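Local coordinates for protein CT_858 (Chlamydia trachomatis, PDB 3DOR) that is a secreted chlamydial protease, dimeric in its mature form, that probably cleaves proteins as a serine-type endopeptidase through an S41-family domain, at residues Thr371-Leu382 against Leu415-Trp426. Sequence-based numbering, arbitrary orientation.
Sequences TQDEVVDALDWL and LKSFGRQVLNCW. With SO4 (sulfate ion), chain P.
A378 and G419 bring the two helices together: with no side chain on G419, the A378 methyl settles on the opposing backbone, CB 3.5 Å from G419 O, and the segment axes approach to 8.0 Å. They run roughly antiparallel, at 144°. No hydrogen bond crosses between the segments; apolar side chains make most of the contact. On one flank of this close point two leucines interlock as knobs into holes. L382 drops among K416, G419, R420 and L423; L423 in turn fills the hollow between V375, A378, L379 and L382, and the two meet tip to tip, CD1 of L382 3.5 Å from CD1 of L423. V375 splits its branches between two partners: CG1, anti to the backbone N (chi1 176°), meets L423, whereas CG2 lies over the face of the W426 indole, 3.6 Å from the centroid of its five-membered ring. The far end of that indole reaches the start of helix 372-384, where T371 and E374 form a capping box.

The flank of W381 and F418 is less deeply buried, both rings staying partly exposed. L415 CD2 sits almost squarely over the six-membered ring of W381, 3.9 Å from its centroid, but F418 meets the indole only obliquely, the centroid of its ring 5.7 Å from that of the five-membered ring of W381. On the solvent side, turned from the interface, S417 OG and, more weakly, exposed R420 through NH1 hold one oxygen of a sulfate, probably from the crystallisation liquor, while K416 sends its amine to E413 in a salt bridge.

Within the S41 protease region, helix 372-384 follows strand 361-368 and packs here on helix 409-428; helix 391-398 touches W381 and L415 through L398. At the opposite end the second subunit closes in: G192 of that chain accepts from W426 NE1, and its F79 packs on D373 and V376.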
ATOM      1  N   THR B 371     -15.807  -8.619  -3.822  1.00 31.72           N
ATOM      2  CA  THR B 371     -16.190  -7.748  -2.707  1.00 28.72           C
ATOM      3  C   THR B 371     -16.444  -6.397  -3.386  1.00 29.97           C
ATOM      4  O   THR B 371     -16.102  -6.213  -4.556  1.00 29.53           O
ATOM      5  CB  THR B 371     -15.071  -7.575  -1.628  1.00 29.61           C
ATOM      6  OG1 THR B 371     -13.944  -6.903  -2.197  1.00 28.40           O
ATOM      7  CG2 THR B 371     -14.634  -8.923  -1.076  1.00 26.65           C
ATOM      8  N   GLN B 372     -17.018  -5.436  -2.676  1.00 28.25           N
ATOM      9  CA  GLN B 372     -17.288  -4.161  -3.320  1.00 30.34           C
ATOM     10  C   GLN B 372     -15.985  -3.456  -3.795  1.00 29.82           C
ATOM     11  O   GLN B 372     -16.038  -2.521  -4.605  1.00 29.37           O
ATOM     12  CB  GLN B 372     -18.091  -3.233  -2.413  1.00 30.01           C
ATOM     13  CG  GLN B 372     -17.960  -3.451  -0.923  1.00 33.34           C
ATOM     14  CD  GLN B 372     -18.736  -4.652  -0.393  1.00 30.73           C
ATOM     15  OE1 GLN B 372     -19.963  -4.633  -0.309  1.00 33.25           O
ATOM     16  NE2 GLN B 372     -18.014  -5.700  -0.024  1.00 30.52           N
ATOM     17  N   ASP B 373     -14.818  -3.939  -3.365  1.00 32.02           N
ATOM     18  CA  ASP B 373     -13.562  -3.349  -3.812  1.00 31.84           C
ATOM     19  C   ASP B 373     -13.453  -3.644  -5.308  1.00 30.83           C
ATOM     20  O   ASP B 373     -13.126  -2.746  -6.094  1.00 31.34           O
ATOM     21  CB  ASP B 373     -12.421  -4.002  -3.062  1.00 31.55           C
ATOM     22  CG  ASP B 373     -11.041  -3.418  -3.432  1.00 32.65           C
ATOM     23  OD1 ASP B 373     -10.057  -3.759  -2.746  1.00 35.05           O
ATOM     24  OD2 ASP B 373     -10.898  -2.611  -4.385  1.00 33.15           O
ATOM     25  N   GLU B 374     -13.736  -4.894  -5.693  1.00 29.43           N
ATOM     26  CA  GLU B 374     -13.673  -5.253  -7.101  1.00 29.21           C
ATOM     27  C   GLU B 374     -14.745  -4.561  -7.913  1.00 28.63           C
ATOM     28  O   GLU B 374     -14.557  -4.285  -9.104  1.00 29.58           O
ATOM     29  CB  GLU B 374     -13.768  -6.774  -7.289  1.00 28.28           C
ATOM     30  CG  GLU B 374     -12.543  -7.526  -6.797  1.00 29.12           C
ATOM     31  CD  GLU B 374     -12.371  -7.463  -5.275  1.00 32.99           C
ATOM     32  OE1 GLU B 374     -11.214  -7.315  -4.815  1.00 34.81           O
ATOM     33  OE2 GLU B 374     -13.379  -7.574  -4.534  1.00 32.24           O
ATOM     34  N   VAL B 375     -15.876  -4.291  -7.269  1.00 28.24           N
ATOM     35  CA  VAL B 375     -16.979  -3.632  -7.947  1.00 26.12           C
ATOM     36  C   VAL B 375     -16.571  -2.221  -8.324  1.00 26.04           C
ATOM     37  O   VAL B 375     -16.841  -1.782  -9.434  1.00 27.01           O
ATOM     38  CB  VAL B 375     -18.243  -3.579  -7.069  1.00 25.88           C
ATOM     39  CG1 VAL B 375     -19.329  -2.798  -7.783  1.00 23.54           C
ATOM     40  CG2 VAL B 375     -18.734  -5.001  -6.770  1.00 23.74           C
ATOM     41  N   VAL B 376     -15.882  -1.527  -7.424  1.00 27.06           N
ATOM     42  CA  VAL B 376     -15.440  -0.163  -7.714  1.00 29.14           C
ATOM     43  C   VAL B 376     -14.467  -0.148  -8.887  1.00 29.18           C
ATOM     44  O   VAL B 376     -14.532   0.742  -9.733  1.00 28.46           O
ATOM     45  CB  VAL B 376     -14.792   0.495  -6.486  1.00 29.32           C
ATOM     46  CG1 VAL B 376     -14.222   1.867  -6.861  1.00 28.77           C
ATOM     47  CG2 VAL B 376     -15.844   0.643  -5.385  1.00 29.36           C
ATOM     48  N   ASP B 377     -13.587  -1.148  -8.942  1.00 28.75           N
ATOM     49  CA  ASP B 377     -12.622  -1.254 -10.028  1.00 28.81           C
ATOM     50  C   ASP B 377     -13.375  -1.325 -11.346  1.00 27.31           C
ATOM     51  O   ASP B 377     -13.037  -0.630 -12.304  1.00 27.52           O
ATOM     52  CB  ASP B 377     -11.753  -2.516  -9.885  1.00 29.46           C
ATOM     53  CG  ASP B 377     -10.665  -2.377  -8.827  1.00 31.30           C
ATOM     54  OD1 ASP B 377     -10.521  -1.283  -8.236  1.00 28.43           O
ATOM     55  OD2 ASP B 377      -9.942  -3.373  -8.592  1.00 31.25           O
ATOM     56  N   ALA B 378     -14.404  -2.165 -11.384  1.00 27.31           N
ATOM     57  CA  ALA B 378     -15.203  -2.346 -12.593  1.00 27.17           C
ATOM     58  C   ALA B 378     -15.833  -1.025 -13.032  1.00 29.41           C
ATOM     59  O   ALA B 378     -15.776  -0.658 -14.210  1.00 27.82           O
ATOM     60  CB  ALA B 378     -16.286  -3.399 -12.346  1.00 24.33           C
ATOM     61  N   LEU B 379     -16.436  -0.321 -12.075  1.00 30.07           N
ATOM     62  CA  LEU B 379     -17.061   0.962 -12.341  1.00 31.47           C
ATOM     63  C   LEU B 379     -16.027   1.948 -12.886  1.00 31.39           C
ATOM     64  O   LEU B 379     -16.284   2.660 -13.860  1.00 30.55           O
ATOM     65  CB  LEU B 379     -17.679   1.533 -11.055  1.00 30.35           C
ATOM     66  CG  LEU B 379     -18.916   0.836 -10.481  1.00 31.80           C
ATOM     67  CD1 LEU B 379     -19.244   1.400  -9.102  1.00 33.39           C
ATOM     68  CD2 LEU B 379     -20.090   1.032 -11.425  1.00 30.10           C
ATOM     69  N   ASP B 380     -14.856   1.991 -12.257  1.00 30.73           N
ATOM     70  CA  ASP B 380     -13.821   2.914 -12.706  1.00 31.57           C
ATOM     71  C   ASP B 380     -13.365   2.642 -14.136  1.00 31.92           C
ATOM     72  O   ASP B 380     -13.200   3.578 -14.925  1.00 31.84           O
ATOM     73  CB  ASP B 380     -12.635   2.888 -11.737  1.00 30.70           C
ATOM     74  CG  ASP B 380     -13.014   3.402 -10.360  1.00 32.25           C
ATOM     75  OD1 ASP B 380     -14.033   4.117 -10.260  1.00 32.11           O
ATOM     76  OD2 ASP B 380     -12.299   3.105  -9.380  1.00 32.08           O
ATOM     77  N   TRP B 381     -13.160   1.373 -14.485  1.00 32.06           N
ATOM     78  CA  TRP B 381     -12.765   1.058 -15.855  1.00 32.05           C
ATOM     79  C   TRP B 381     -13.811   1.637 -16.811  1.00 33.75           C
ATOM     80  O   TRP B 381     -13.475   2.226 -17.842  1.00 34.77           O
ATOM     81  CB  TRP B 381     -12.689  -0.455 -16.078  1.00 31.83           C
ATOM     82  CG  TRP B 381     -11.425  -1.107 -15.586  1.00 29.16           C
ATOM     83  CD1 TRP B 381     -11.322  -2.095 -14.642  1.00 28.37           C
ATOM     84  CD2 TRP B 381     -10.090  -0.826 -16.022  1.00 27.73           C
ATOM     85  NE1 TRP B 381     -10.000  -2.444 -14.466  1.00 29.16           N
ATOM     86  CE2 TRP B 381      -9.223  -1.680 -15.300  1.00 28.98           C
ATOM     87  CE3 TRP B 381      -9.539   0.065 -16.955  1.00 28.59           C
ATOM     88  CZ2 TRP B 381      -7.834  -1.667 -15.481  1.00 29.49           C
ATOM     89  CZ3 TRP B 381      -8.161   0.077 -17.137  1.00 28.92           C
ATOM     90  CH2 TRP B 381      -7.322  -0.785 -16.402  1.00 29.88           C
ATOM     91  N   LEU B 382     -15.082   1.465 -16.462  1.00 33.22           N
ATOM     92  CA  LEU B 382     -16.160   1.949 -17.309  1.00 34.32           C
ATOM     93  C   LEU B 382     -16.213   3.470 -17.414  1.00 34.54           C
ATOM     94  O   LEU B 382     -16.392   3.998 -18.505  1.00 34.07           O
ATOM     95  CB  LEU B 382     -17.505   1.387 -16.835  1.00 34.34           C
ATOM     96  CG  LEU B 382     -17.719  -0.102 -17.167  1.00 36.38           C
ATOM     97  CD1 LEU B 382     -18.897  -0.662 -16.380  1.00 35.11           C
ATOM     98  CD2 LEU B 382     -17.953  -0.267 -18.663  1.00 34.80           C
ATOM     99  N   LEU B 415     -11.545  -4.096 -21.718  1.00 29.32           N
ATOM    100  CA  LEU B 415     -11.612  -3.529 -20.377  1.00 29.71           C
ATOM    101  C   LEU B 415     -13.048  -3.170 -19.979  1.00 30.50           C
ATOM    102  O   LEU B 415     -13.452  -3.377 -18.831  1.00 29.65           O
ATOM    103  CB  LEU B 415     -10.693  -2.307 -20.278  1.00 28.33           C
ATOM    104  CG  LEU B 415      -9.197  -2.630 -20.376  1.00 29.26           C
ATOM    105  CD1 LEU B 415      -8.391  -1.350 -20.549  1.00 27.86           C
ATOM    106  CD2 LEU B 415      -8.754  -3.377 -19.133  1.00 24.18           C
ATOM    107  N   LYS B 416     -13.821  -2.645 -20.923  1.00 30.49           N
ATOM    108  CA  LYS B 416     -15.212  -2.311 -20.636  1.00 32.23           C
ATOM    109  C   LYS B 416     -16.023  -3.584 -20.431  1.00 31.38           C
ATOM    110  O   LYS B 416     -16.894  -3.645 -19.565  1.00 32.29           O
ATOM    111  CB  LYS B 416     -15.802  -1.468 -21.765  1.00 31.93           C
ATOM    112  CG  LYS B 416     -15.394  -0.017 -21.644  1.00 35.75           C
ATOM    113  CD  LYS B 416     -15.129   0.640 -22.978  1.00 39.53           C
ATOM    114  CE  LYS B 416     -16.391   0.901 -23.760  1.00 40.72           C
ATOM    115  NZ  LYS B 416     -16.079   1.833 -24.888  1.00 41.02           N
ATOM    116  N   SER B 417     -15.724  -4.606 -21.225  1.00 31.29           N
ATOM    117  CA  SER B 417     -16.417  -5.879 -21.102  1.00 31.29           C
ATOM    118  C   SER B 417     -16.119  -6.460 -19.713  1.00 31.03           C
ATOM    119  O   SER B 417     -16.993  -7.023 -19.054  1.00 31.04           O
ATOM    120  CB  SER B 417     -15.944  -6.836 -22.199  1.00 31.93           C
ATOM    121  OG  SER B 417     -16.478  -8.130 -21.994  1.00 34.28           O
ATOM    122  N   PHE B 418     -14.880  -6.303 -19.264  1.00 30.43           N
ATOM    123  CA  PHE B 418     -14.485  -6.792 -17.949  1.00 29.86           C
ATOM    124  C   PHE B 418     -15.354  -6.147 -16.867  1.00 29.45           C
ATOM    125  O   PHE B 418     -15.875  -6.827 -15.986  1.00 30.35           O
ATOM    126  CB  PHE B 418     -13.014  -6.454 -17.681  1.00 27.23           C
ATOM    127  CG  PHE B 418     -12.561  -6.772 -16.279  1.00 30.07           C
ATOM    128  CD1 PHE B 418     -12.173  -8.063 -15.935  1.00 28.13           C
ATOM    129  CD2 PHE B 418     -12.542  -5.784 -15.300  1.00 29.07           C
ATOM    130  CE1 PHE B 418     -11.769  -8.372 -14.641  1.00 29.77           C
ATOM    131  CE2 PHE B 418     -12.142  -6.078 -14.001  1.00 31.64           C
ATOM    132  CZ  PHE B 418     -11.752  -7.383 -13.669  1.00 32.34           C
ATOM    133  N   GLY B 419     -15.474  -4.824 -16.922  1.00 30.88           N
ATOM    134  CA  GLY B 419     -16.278  -4.116 -15.938  1.00 29.49           C
ATOM    135  C   GLY B 419     -17.708  -4.627 -15.901  1.00 29.15           C
ATOM    136  O   GLY B 419     -18.244  -4.911 -14.829  1.00 28.87           O
ATOM    137  N   ARG B 420     -18.328  -4.756 -17.072  1.00 29.31           N
ATOM    138  CA  ARG B 420     -19.701  -5.240 -17.142  1.00 31.51           C
ATOM    139  C   ARG B 420     -19.876  -6.634 -16.565  1.00 31.27           C
ATOM    140  O   ARG B 420     -20.855  -6.895 -15.864  1.00 32.95           O
ATOM    141  CB  ARG B 420     -20.195  -5.267 -18.585  1.00 32.58           C
ATOM    142  CG  ARG B 420     -20.240  -3.928 -19.266  1.00 37.39           C
ATOM    143  CD  ARG B 420     -20.661  -4.122 -20.708  1.00 41.88           C
ATOM    144  NE  ARG B 420     -20.175  -3.035 -21.544  1.00 47.21           N
ATOM    145  CZ  ARG B 420     -19.476  -3.214 -22.657  1.00 46.76           C
ATOM    146  NH1 ARG B 420     -19.187  -4.446 -23.064  1.00 44.47           N
ATOM    147  NH2 ARG B 420     -19.069  -2.165 -23.363  1.00 50.61           N
ATOM    148  N   GLN B 421     -18.944  -7.538 -16.863  1.00 30.74           N
ATOM    149  CA  GLN B 421     -19.070  -8.909 -16.369  1.00 30.51           C
ATOM    150  C   GLN B 421     -18.942  -8.972 -14.858  1.00 30.14           C
ATOM    151  O   GLN B 421     -19.636  -9.754 -14.204  1.00 31.75           O
ATOM    152  CB  GLN B 421     -18.035  -9.826 -17.024  1.00 31.39           C
ATOM    153  CG  GLN B 421     -18.216 -10.011 -18.522  1.00 30.28           C
ATOM    154  CD  GLN B 421     -17.137 -10.904 -19.116  1.00 36.29           C
ATOM    155  OE1 GLN B 421     -16.964 -12.053 -18.692  1.00 35.01           O
ATOM    156  NE2 GLN B 421     -16.407 -10.383 -20.100  1.00 32.18           N
ATOM    157  N   VAL B 422     -18.053  -8.161 -14.297  1.00 28.64           N
ATOM    158  CA  VAL B 422     -17.887  -8.132 -12.851  1.00 28.67           C
ATOM    159  C   VAL B 422     -19.163  -7.570 -12.215  1.00 29.34           C
ATOM    160  O   VAL B 422     -19.697  -8.142 -11.265  1.00 28.75           O
ATOM    161  CB  VAL B 422     -16.671  -7.268 -12.435  1.00 28.03           C
ATOM    162  CG1 VAL B 422     -16.613  -7.125 -10.914  1.00 26.65           C
ATOM    163  CG2 VAL B 422     -15.394  -7.924 -12.931  1.00 28.36           C
ATOM    164  N   LEU B 423     -19.656  -6.459 -12.751  1.00 30.95           N
ATOM    165  CA  LEU B 423     -20.875  -5.846 -12.225  1.00 31.95           C
ATOM    166  C   LEU B 423     -22.057  -6.809 -12.350  1.00 33.03           C
ATOM    167  O   LEU B 423     -22.919  -6.865 -11.477  1.00 32.16           O
ATOM    168  CB  LEU B 423     -21.195  -4.555 -12.981  1.00 30.36           C
ATOM    169  CG  LEU B 423     -20.249  -3.371 -12.777  1.00 31.77           C
ATOM    170  CD1 LEU B 423     -20.630  -2.245 -13.736  1.00 32.70           C
ATOM    171  CD2 LEU B 423     -20.319  -2.895 -11.322  1.00 32.04           C
ATOM    172  N   ASN B 424     -22.085  -7.566 -13.445  1.00 34.08           N
ATOM    173  CA  ASN B 424     -23.160  -8.520 -13.682  1.00 35.58           C
ATOM    174  C   ASN B 424     -23.093  -9.654 -12.653  1.00 35.08           C
ATOM    175  O   ASN B 424     -24.117 -10.070 -12.112  1.00 35.09           O
ATOM    176  CB  ASN B 424     -23.069  -9.074 -15.107  1.00 37.26           C
ATOM    177  CG  ASN B 424     -24.344  -9.773 -15.544  1.00 43.04           C
ATOM    178  OD1 ASN B 424     -25.418  -9.170 -15.574  1.00 42.90           O
ATOM    179  ND2 ASN B 424     -24.234 -11.055 -15.883  1.00 46.50           N
ATOM    180  N   CYS B 425     -21.889 -10.150 -12.375  1.00 34.71           N
ATOM    181  CA  CYS B 425     -21.725 -11.216 -11.387  1.00 33.04           C
ATOM    182  C   CYS B 425     -22.152 -10.726 -10.016  1.00 33.32           C
ATOM    183  O   CYS B 425     -22.829 -11.439  -9.269  1.00 32.18           O
ATOM    184  CB  CYS B 425     -20.271 -11.669 -11.308  1.00 32.31           C
ATOM    185  SG  CYS B 425     -19.774 -12.676 -12.677  1.00 32.40           S
ATOM    186  N   TRP B 426     -21.742  -9.507  -9.683  1.00 31.38           N
ATOM    187  CA  TRP B 426     -22.090  -8.937  -8.393  1.00 32.46           C
ATOM    188  C   TRP B 426     -23.604  -8.836  -8.210  1.00 31.42           C
ATOM    189  O   TRP B 426     -24.135  -9.258  -7.189  1.00 33.02           O
ATOM    190  CB  TRP B 426     -21.452  -7.556  -8.232  1.00 29.56           C
ATOM    191  CG  TRP B 426     -21.722  -6.923  -6.898  1.00 30.95           C
ATOM    192  CD1 TRP B 426     -22.590  -5.898  -6.635  1.00 31.21           C
ATOM    193  CD2 TRP B 426     -21.094  -7.248  -5.650  1.00 29.68           C
ATOM    194  NE1 TRP B 426     -22.536  -5.561  -5.301  1.00 28.70           N
ATOM    195  CE2 TRP B 426     -21.627  -6.373  -4.674  1.00 30.22           C
ATOM    196  CE3 TRP B 426     -20.134  -8.192  -5.262  1.00 30.69           C
ATOM    197  CZ2 TRP B 426     -21.227  -6.410  -3.332  1.00 31.00           C
ATOM    198  CZ3 TRP B 426     -19.735  -8.233  -3.928  1.00 30.75           C
ATOM    199  CH2 TRP B 426     -20.283  -7.344  -2.978  1.00 31.45           C
TER
HETATM  200  S   SO4 P 620     -20.127  -8.181 -22.334  1.00 63.31           S
HETATM  201  O1  SO4 P 620     -19.481  -9.421 -21.773  1.00 60.72           O
HETATM  202  O2  SO4 P 620     -19.122  -7.461 -23.186  1.00 61.90           O
HETATM  203  O3  SO4 P 620     -21.300  -8.519 -23.212  1.00 62.48           O
HETATM  204  O4  SO4 P 620     -20.598  -7.358 -21.178  1.00 62.34           O